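PDB 1DVP: hepatocyte growth factor-regulated tyrosine kinase substrate from Drosophila melanogaster, which is essential for endosome membrane invagination and multivesicular body formation, and promotes degradation of active tyrosine kinase receptors, potentially by sorting them into these bodies. Local coordinates for residues Ser92-Thr97 with Asn101-Met106; Lys49-Pro54 with Cys60-Val65. All blocks are in the same frame, centred on the assembly; numbering follows the deposited sequence.

Interaction 1: residues Ser92-Thr97 with Asn101-Met106; sequences SFLEST and NVRQKM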
ATOM      1  N   SER A  92      -6.040 -15.677 -41.172  1.00 50.88           N
ATOM      2  CA  SER A  92      -6.760 -15.135 -42.314  1.00 50.99           C
ATOM      3  C   SER A  92      -7.372 -13.807 -41.965  1.00 50.90           C
ATOM      4  O   SER A  92      -7.443 -12.914 -42.802  1.00 50.95           O
ATOM      5  CB  SER A  92      -7.845 -16.093 -42.808  1.00 51.08           C
ATOM      6  OG  SER A  92      -8.298 -16.960 -41.783  1.00 51.33           O
ATOM      7  N   PHE A  93      -7.795 -13.675 -40.714  1.00 50.91           N
ATOM      8  CA  PHE A  93      -8.403 -12.449 -40.241  1.00 50.77           C
ATOM      9  C   PHE A  93      -7.461 -11.267 -40.418  1.00 50.93           C
ATOM     10  O   PHE A  93      -7.818 -10.271 -41.039  1.00 51.02           O
ATOM     11  CB  PHE A  93      -8.781 -12.597 -38.760  1.00 50.55           C
ATOM     12  CG  PHE A  93      -9.263 -11.320 -38.120  1.00 50.22           C
ATOM     13  CD1 PHE A  93     -10.571 -10.866 -38.315  1.00 50.07           C
ATOM     14  CD2 PHE A  93      -8.407 -10.563 -37.325  1.00 49.97           C
ATOM     15  CE1 PHE A  93     -11.015  -9.683 -37.725  1.00 49.92           C
ATOM     16  CE2 PHE A  93      -8.846  -9.377 -36.736  1.00 49.82           C
ATOM     17  CZ  PHE A  93     -10.151  -8.944 -36.939  1.00 49.81           C
ATOM     18  N   LEU A  94      -6.258 -11.372 -39.870  1.00 51.08           N
ATOM     19  CA  LEU A  94      -5.321 -10.268 -39.950  1.00 51.41           C
ATOM     20  C   LEU A  94      -4.846 -10.033 -41.377  1.00 51.72           C
ATOM     21  O   LEU A  94      -4.474  -8.924 -41.747  1.00 51.70           O
ATOM     22  CB  LEU A  94      -4.119 -10.530 -39.045  1.00 51.27           C
ATOM     23  CG  LEU A  94      -3.134 -11.611 -39.502  1.00 51.19           C
ATOM     24  CD1 LEU A  94      -2.087 -11.020 -40.453  1.00 50.91           C
ATOM     25  CD2 LEU A  94      -2.456 -12.192 -38.285  1.00 51.13           C
ATOM     26  N   GLU A  95      -4.873 -11.079 -42.183  1.00 52.22           N
ATOM     27  CA  GLU A  95      -4.410 -10.966 -43.548  1.00 52.76           C
ATOM     28  C   GLU A  95      -5.407 -10.296 -44.487  1.00 52.80           C
ATOM     29  O   GLU A  95      -5.015  -9.721 -45.497  1.00 52.83           O
ATOM     30  CB  GLU A  95      -4.045 -12.351 -44.059  1.00 53.08           C
ATOM     31  CG  GLU A  95      -2.765 -12.362 -44.849  1.00 53.87           C
ATOM     32  CD  GLU A  95      -2.026 -13.658 -44.687  1.00 54.21           C
ATOM     33  OE1 GLU A  95      -1.422 -13.871 -43.604  1.00 54.48           O
ATOM     34  OE2 GLU A  95      -2.063 -14.467 -45.638  1.00 54.59           O
ATOM     35  N   SER A  96      -6.693 -10.353 -44.149  1.00 52.90           N
ATOM     36  CA  SER A  96      -7.700  -9.758 -45.002  1.00 53.08           C
ATOM     37  C   SER A  96      -8.446  -8.544 -44.453  1.00 53.12           C
ATOM     38  O   SER A  96      -9.309  -8.017 -45.133  1.00 53.21           O
ATOM     39  CB  SER A  96      -8.719 -10.825 -45.436  1.00 53.17           C
ATOM     40  OG  SER A  96      -9.549 -11.226 -44.362  1.00 53.36           O
ATOM     41  N   THR A  97      -8.127  -8.087 -43.244  1.00 53.09           N
ATOM     42  CA  THR A  97      -8.828  -6.925 -42.694  1.00 53.02           C
ATOM     43  C   THR A  97      -8.404  -5.628 -43.377  1.00 52.98           C
ATOM     44  O   THR A  97      -7.214  -5.385 -43.601  1.00 52.94           O
ATOM     45  CB  THR A  97      -8.578  -6.753 -41.163  1.00 53.06           C
ATOM     46  OG1 THR A  97      -9.388  -5.682 -40.660  1.00 53.04           O
ATOM     47  CG2 THR A  97      -7.124  -6.426 -40.901  1.00 52.96           C
ATOM     48  N   ASN A 101      -4.502  -1.077 -38.438  1.00 50.38           N
ATOM     49  CA  ASN A 101      -4.450  -0.992 -36.974  1.00 49.60           C
ATOM     50  C   ASN A 101      -4.925  -2.328 -36.379  1.00 48.91           C
ATOM     51  O   ASN A 101      -4.412  -2.788 -35.353  1.00 48.84           O
ATOM     52  CB  ASN A 101      -5.348   0.154 -36.473  1.00 49.76           C
ATOM     53  CG  ASN A 101      -6.828  -0.190 -36.559  1.00 49.84           C
ATOM     54  OD1 ASN A 101      -7.298  -0.684 -37.589  1.00 50.09           O
ATOM     55  ND2 ASN A 101      -7.569   0.068 -35.477  1.00 49.78           N
ATOM     56  N   VAL A 102      -5.903  -2.936 -37.044  1.00 48.13           N
ATOM     57  CA  VAL A 102      -6.454  -4.214 -36.621  1.00 47.34           C
ATOM     58  C   VAL A 102      -5.443  -5.335 -36.860  1.00 46.79           C
ATOM     59  O   VAL A 102      -5.258  -6.216 -36.009  1.00 46.60           O
ATOM     60  CB  VAL A 102      -7.734  -4.556 -37.406  1.00 47.46           C
ATOM     61  CG1 VAL A 102      -8.288  -5.884 -36.924  1.00 47.37           C
ATOM     62  CG2 VAL A 102      -8.767  -3.457 -37.243  1.00 47.34           C
ATOM     63  N   ARG A 103      -4.807  -5.306 -38.035  1.00 46.04           N
ATOM     64  CA  ARG A 103      -3.815  -6.308 -38.416  1.00 45.21           C
ATOM     65  C   ARG A 103      -2.568  -6.276 -37.508  1.00 44.62           C
ATOM     66  O   ARG A 103      -2.028  -7.336 -37.140  1.00 44.27           O
ATOM     67  CB  ARG A 103      -3.404  -6.108 -39.880  1.00 45.21           C
ATOM     68  CG  ARG A 103      -2.082  -6.768 -40.219  1.00 45.24           C
ATOM     69  CD  ARG A 103      -1.723  -6.579 -41.695  1.00 45.46           C
ATOM     70  NE  ARG A 103      -2.860  -6.914 -42.543  1.00 45.59           N
ATOM     71  CZ  ARG A 103      -3.654  -6.022 -43.127  1.00 45.53           C
ATOM     72  NH1 ARG A 103      -3.439  -4.720 -42.969  1.00 45.40           N
ATOM     73  NH2 ARG A 103      -4.680  -6.440 -43.852  1.00 45.48           N
ATOM     74  N   GLN A 104      -2.127  -5.065 -37.166  1.00 43.85           N
ATOM     75  CA  GLN A 104      -0.977  -4.868 -36.289  1.00 43.26           C
ATOM     76  C   GLN A 104      -1.257  -5.410 -34.885  1.00 42.73           C
ATOM     77  O   GLN A 104      -0.406  -6.065 -34.277  1.00 42.49           O
ATOM     78  CB  GLN A 104      -0.612  -3.384 -36.183  1.00 43.46           C
ATOM     79  CG  GLN A 104       0.199  -2.855 -37.365  1.00 44.06           C
ATOM     80  CD  GLN A 104       1.164  -3.898 -37.898  1.00 44.29           C
ATOM     81  OE1 GLN A 104       0.835  -4.617 -38.824  1.00 44.81           O
ATOM     82  NE2 GLN A 104       2.341  -4.002 -37.296  1.00 44.47           N
ATOM     83  N   LYS A 105      -2.458  -5.151 -34.386  1.00 42.06           N
ATOM     84  CA  LYS A 105      -2.810  -5.602 -33.050  1.00 41.56           C
ATOM     85  C   LYS A 105      -2.870  -7.118 -32.998  1.00 41.35           C
ATOM     86  O   LYS A 105      -2.448  -7.729 -32.017  1.00 41.15           O
ATOM     87  CB  LYS A 105      -4.151  -4.986 -32.609  1.00 41.19           C
ATOM     88  CG  LYS A 105      -4.590  -5.374 -31.190  1.00 40.66           C
ATOM     89  CD  LYS A 105      -3.603  -4.907 -30.111  1.00 39.89           C
ATOM     90  CE  LYS A 105      -4.005  -5.480 -28.736  1.00 39.71           C
ATOM     91  NZ  LYS A 105      -3.176  -4.927 -27.626  1.00 38.92           N
ATOM     92  N   MET A 106      -3.375  -7.732 -34.060  1.00 41.52           N
ATOM     93  CA  MET A 106      -3.476  -9.189 -34.091  1.00 41.46           C
ATOM     94  C   MET A 106      -2.089  -9.833 -34.163  1.00 40.89           C
ATOM     95  O   MET A 106      -1.842 -10.877 -33.542  1.00 40.99           O
ATOM     96  CB  MET A 106      -4.324  -9.641 -35.275  1.00 42.46           C
ATOM     97  CG  MET A 106      -4.692 -11.121 -35.280  1.00 43.60           C
ATOM     98  SD  MET A 106      -5.810 -11.655 -33.906  1.00 45.50           S
ATOM     99  CE  MET A 106      -4.611 -12.282 -32.790  1.00 44.46           C
TER
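Arg103 runs from its helix to the C-terminal end of the helix that carries Leu94. Its CB sits 3.9 Å from Thr97 CG2, and CB, CG and CD all pass beside Leu94 O. The bend at chi3 (-48°) then turns the guanidinium toward main-chain carbonyls where that helix ends, one in its last turn and one just past it. Arg103 NE donates a weak, strongly bent bond to Leu94 O at 2.7 Å. A second weak one runs from Arg103 NH2 to Thr97 O at 2.8 Å. Thr97 CG2 lies over one face of the group, and the other tip, NH1, is salt-bridged to Glu100. This is a helical hairpin of the VHS domain's superhelix, made by helices 84-96 and 100-116 across a short connection; the segments 92-96 and 101-106 run roughly antiparallel, their axes at 147°. A leucine in place of Arg103 would probably leave the Leu94 and Thr97 carbonyls without these donors and Glu100 without its charge partner. Deeper in, the contact is apolar. Val102 CG1 comes obliquely to the Phe93 ring, 3.5 Å from Phe93 CE2, while Met106 CG meets that ring at its edge. Leu94 and Met106 cross at about a right angle, with Leu94 CB 3.9 Å from Met106 CG.

Interaction 2: residues Lys49-Pro54 with Cys60-Val65; sequences KKMNSP and CYSLLV
Ser62 presses its side chain against the last turn of helix 40-51, where Lys50 and Met51 receive it. It has the most surface buried here, followed by Met51 and then Leu63. Its OG stands between its own backbone N and carbonyl carbon (chi1 82°), and in that position it faces the Lys50-Met51 peptide, 3.0 Å from Met51 CA. The backbone N of Met51 is almost as near, but the angle is too poor for a hydrogen bond; the hydroxyl is instead bonded to the carbonyl of Ser59, one turn back in its own helix. A buried polar group is thus satisfied within its own helix while its CB and OG lie against Lys50 CB and the Met51 backbone.

In Met51, CG lies 3.1 Å from Ser62 OG, a tight approach. Extended at chi2, the chain bends at chi3 (64°), about the CG-SD bond. That bend carries the methyl to Leu63, where Met51 CE is 3.9 Å from Leu63 CD2 and the two side chains cross at about a right angle. Lys50 has the minor part and contributes only the root of its side chain: Lys50 CB packs on Ser62 CB at 3.5 Å, and the rest leads away to a salt bridge with Glu11.

The contact closes the turn between two successive helices of the VHS superhelix, 40-51 and 56-72. Helix 5-14 flanks it through Leu10 and Thr14, helix 84-96 lays Met89, Phe90 and Phe93 against Met51, and helix 100-116 meets Leu63 through Val102 and Lys105.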
ATOM      1  N   LYS A  49     -17.656 -11.966 -33.509  1.00 41.02           N
ATOM      2  CA  LYS A  49     -18.524 -11.082 -34.280  1.00 41.53           C
ATOM      3  C   LYS A  49     -18.086  -9.626 -34.205  1.00 41.63           C
ATOM      4  O   LYS A  49     -18.164  -8.892 -35.197  1.00 41.61           O
ATOM      5  CB  LYS A  49     -19.950 -11.213 -33.804  1.00 41.70           C
ATOM      6  CG  LYS A  49     -20.475 -12.611 -34.015  1.00 42.17           C
ATOM      7  CD  LYS A  49     -21.900 -12.757 -33.567  1.00 42.60           C
ATOM      8  CE  LYS A  49     -22.382 -14.189 -33.795  1.00 43.06           C
ATOM      9  NZ  LYS A  49     -23.801 -14.354 -33.338  1.00 43.63           N
ATOM     10  N   LYS A  50     -17.614  -9.216 -33.032  1.00 41.77           N
ATOM     11  CA  LYS A  50     -17.159  -7.848 -32.841  1.00 42.13           C
ATOM     12  C   LYS A  50     -15.824  -7.650 -33.558  1.00 42.40           C
ATOM     13  O   LYS A  50     -15.526  -6.549 -34.014  1.00 42.39           O
ATOM     14  CB  LYS A  50     -17.040  -7.509 -31.354  1.00 41.96           C
ATOM     15  CG  LYS A  50     -18.367  -7.463 -30.622  1.00 41.88           C
ATOM     16  CD  LYS A  50     -19.295  -6.338 -31.094  1.00 41.98           C
ATOM     17  CE  LYS A  50     -20.618  -6.438 -30.343  1.00 42.05           C
ATOM     18  NZ  LYS A  50     -21.673  -5.500 -30.846  1.00 42.19           N
ATOM     19  N   MET A  51     -15.027  -8.716 -33.654  1.00 42.86           N
ATOM     20  CA  MET A  51     -13.762  -8.632 -34.376  1.00 43.33           C
ATOM     21  C   MET A  51     -14.101  -8.284 -35.828  1.00 43.31           C
ATOM     22  O   MET A  51     -13.402  -7.489 -36.471  1.00 43.47           O
ATOM     23  CB  MET A  51     -13.006  -9.963 -34.331  1.00 43.89           C
ATOM     24  CG  MET A  51     -12.267 -10.241 -33.015  1.00 44.50           C
ATOM     25  SD  MET A  51     -11.610 -11.950 -32.911  1.00 45.80           S
ATOM     26  CE  MET A  51     -10.370 -11.884 -34.334  1.00 45.15           C
ATOM     27  N   ASN A  52     -15.201  -8.858 -36.322  1.00 43.33           N
ATOM     28  CA  ASN A  52     -15.635  -8.617 -37.695  1.00 43.29           C
ATOM     29  C   ASN A  52     -16.496  -7.370 -37.876  1.00 43.30           C
ATOM     30  O   ASN A  52     -17.248  -7.252 -38.871  1.00 43.21           O
ATOM     31  CB  ASN A  52     -16.384  -9.836 -38.256  1.00 43.39           C
ATOM     32  CG  ASN A  52     -15.505 -11.099 -38.330  1.00 43.57           C
ATOM     33  OD1 ASN A  52     -14.374 -11.065 -38.802  1.00 43.64           O
ATOM     34  ND2 ASN A  52     -16.045 -12.214 -37.871  1.00 43.59           N
ATOM     35  N   SER A  53     -16.404  -6.436 -36.929  1.00 43.12           N
ATOM     36  CA  SER A  53     -17.162  -5.198 -37.036  1.00 42.95           C
ATOM     37  C   SER A  53     -16.525  -4.366 -38.151  1.00 42.78           C
ATOM     38  O   SER A  53     -15.297  -4.329 -38.287  1.00 42.90           O
ATOM     39  CB  SER A  53     -17.096  -4.403 -35.747  1.00 42.98           C
ATOM     40  OG  SER A  53     -17.888  -3.228 -35.855  1.00 43.16           O
ATOM     41  N   PRO A  54     -17.352  -3.712 -38.976  1.00 42.42           N
ATOM     42  CA  PRO A  54     -16.838  -2.887 -40.072  1.00 42.17           C
ATOM     43  C   PRO A  54     -16.127  -1.657 -39.554  1.00 42.01           C
ATOM     44  O   PRO A  54     -15.437  -0.976 -40.293  1.00 41.97           O
ATOM     45  CB  PRO A  54     -18.087  -2.518 -40.851  1.00 42.23           C
ATOM     46  CG  PRO A  54     -19.040  -3.674 -40.530  1.00 42.53           C
ATOM     47  CD  PRO A  54     -18.803  -3.920 -39.089  1.00 42.32           C
ATOM     48  N   CYS A  60     -10.804  -3.226 -33.383  1.00 34.41           N
ATOM     49  CA  CYS A  60      -9.578  -3.302 -32.632  1.00 33.93           C
ATOM     50  C   CYS A  60      -9.839  -3.424 -31.138  1.00 33.28           C
ATOM     51  O   CYS A  60      -9.067  -4.070 -30.434  1.00 32.99           O
ATOM     52  CB  CYS A  60      -8.692  -2.088 -32.905  1.00 34.69           C
ATOM     53  SG  CYS A  60      -6.984  -2.435 -32.456  1.00 36.09           S
ATOM     54  N   TYR A  61     -10.905  -2.783 -30.663  1.00 32.28           N
ATOM     55  CA  TYR A  61     -11.279  -2.855 -29.266  1.00 31.34           C
ATOM     56  C   TYR A  61     -11.631  -4.303 -28.888  1.00 30.87           C
ATOM     57  O   TYR A  61     -11.232  -4.766 -27.809  1.00 30.65           O
ATOM     58  CB  TYR A  61     -12.476  -1.927 -28.958  1.00 31.18           C
ATOM     59  CG  TYR A  61     -12.108  -0.494 -28.608  1.00 30.91           C
ATOM     60  CD1 TYR A  61     -10.954  -0.196 -27.872  1.00 31.06           C
ATOM     61  CD2 TYR A  61     -12.931   0.556 -28.982  1.00 31.04           C
ATOM     62  CE1 TYR A  61     -10.628   1.119 -27.528  1.00 30.76           C
ATOM     63  CE2 TYR A  61     -12.635   1.874 -28.654  1.00 30.89           C
ATOM     64  CZ  TYR A  61     -11.482   2.162 -27.932  1.00 31.27           C
ATOM     65  OH  TYR A  61     -11.167   3.494 -27.675  1.00 31.35           O
ATOM     66  N   SER A  62     -12.344  -5.014 -29.772  1.00 30.08           N
ATOM     67  CA  SER A  62     -12.719  -6.394 -29.483  1.00 29.43           C
ATOM     68  C   SER A  62     -11.449  -7.236 -29.332  1.00 28.83           C
ATOM     69  O   SER A  62     -11.458  -8.198 -28.598  1.00 28.42           O
ATOM     70  CB  SER A  62     -13.666  -6.997 -30.561  1.00 29.36           C
ATOM     71  OG  SER A  62     -12.976  -7.475 -31.706  1.00 30.38           O
ATOM     72  N   LEU A  63     -10.359  -6.849 -30.000  1.00 28.31           N
ATOM     73  CA  LEU A  63      -9.090  -7.561 -29.862  1.00 27.86           C
ATOM     74  C   LEU A  63      -8.528  -7.324 -28.455  1.00 27.69           C
ATOM     75  O   LEU A  63      -7.894  -8.205 -27.874  1.00 27.02           O
ATOM     76  CB  LEU A  63      -8.071  -7.101 -30.924  1.00 28.04           C
ATOM     77  CG  LEU A  63      -8.449  -7.548 -32.342  1.00 28.20           C
ATOM     78  CD1 LEU A  63      -7.436  -7.065 -33.358  1.00 28.22           C
ATOM     79  CD2 LEU A  63      -8.534  -9.084 -32.372  1.00 28.31           C
ATOM     80  N   LEU A  64      -8.740  -6.114 -27.934  1.00 27.21           N
ATOM     81  CA  LEU A  64      -8.310  -5.765 -26.588  1.00 27.09           C
ATOM     82  C   LEU A  64      -9.136  -6.622 -25.597  1.00 26.91           C
ATOM     83  O   LEU A  64      -8.598  -7.151 -24.621  1.00 27.04           O
ATOM     84  CB  LEU A  64      -8.561  -4.271 -26.339  1.00 27.24           C
ATOM     85  CG  LEU A  64      -8.171  -3.782 -24.944  1.00 27.46           C
ATOM     86  CD1 LEU A  64      -6.691  -4.101 -24.639  1.00 27.56           C
ATOM     87  CD2 LEU A  64      -8.433  -2.299 -24.836  1.00 27.36           C
ATOM     88  N   VAL A  65     -10.439  -6.768 -25.848  1.00 26.36           N
ATOM     89  CA  VAL A  65     -11.267  -7.583 -24.967  1.00 25.76           C
ATOM     90  C   VAL A  65     -10.689  -9.004 -24.963  1.00 25.98           C
ATOM     91  O   VAL A  65     -10.548  -9.641 -23.920  1.00 25.62           O
ATOM     92  CB  VAL A  65     -12.768  -7.592 -25.440  1.00 25.82           C
ATOM     93  CG1 VAL A  65     -13.600  -8.638 -24.652  1.00 25.29           C
ATOM     94  CG2 VAL A  65     -13.353  -6.197 -25.256  1.00 25.64           C
TER

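Both interactions join consecutive helices of the VHS domain near a short connection, and both lie away from the zinc sites of the FYVE finger. Interaction 2 comes first along the chain and is the smaller and more buried; it relies on close van der Waals packing, with no polar bond between its segments. Interaction 1 covers more than twice the area and is only partly buried, joining an apolar inner side to a partly exposed arginine that reaches main-chain carbonyls. They lie about 11 Å apart, centre to centre, and the two touch: Phe93 CE1 is 3.5 Å from Met51 O, and Val102 O is equally close to Leu63 CD1, so the two helix pairs pack directly on each other.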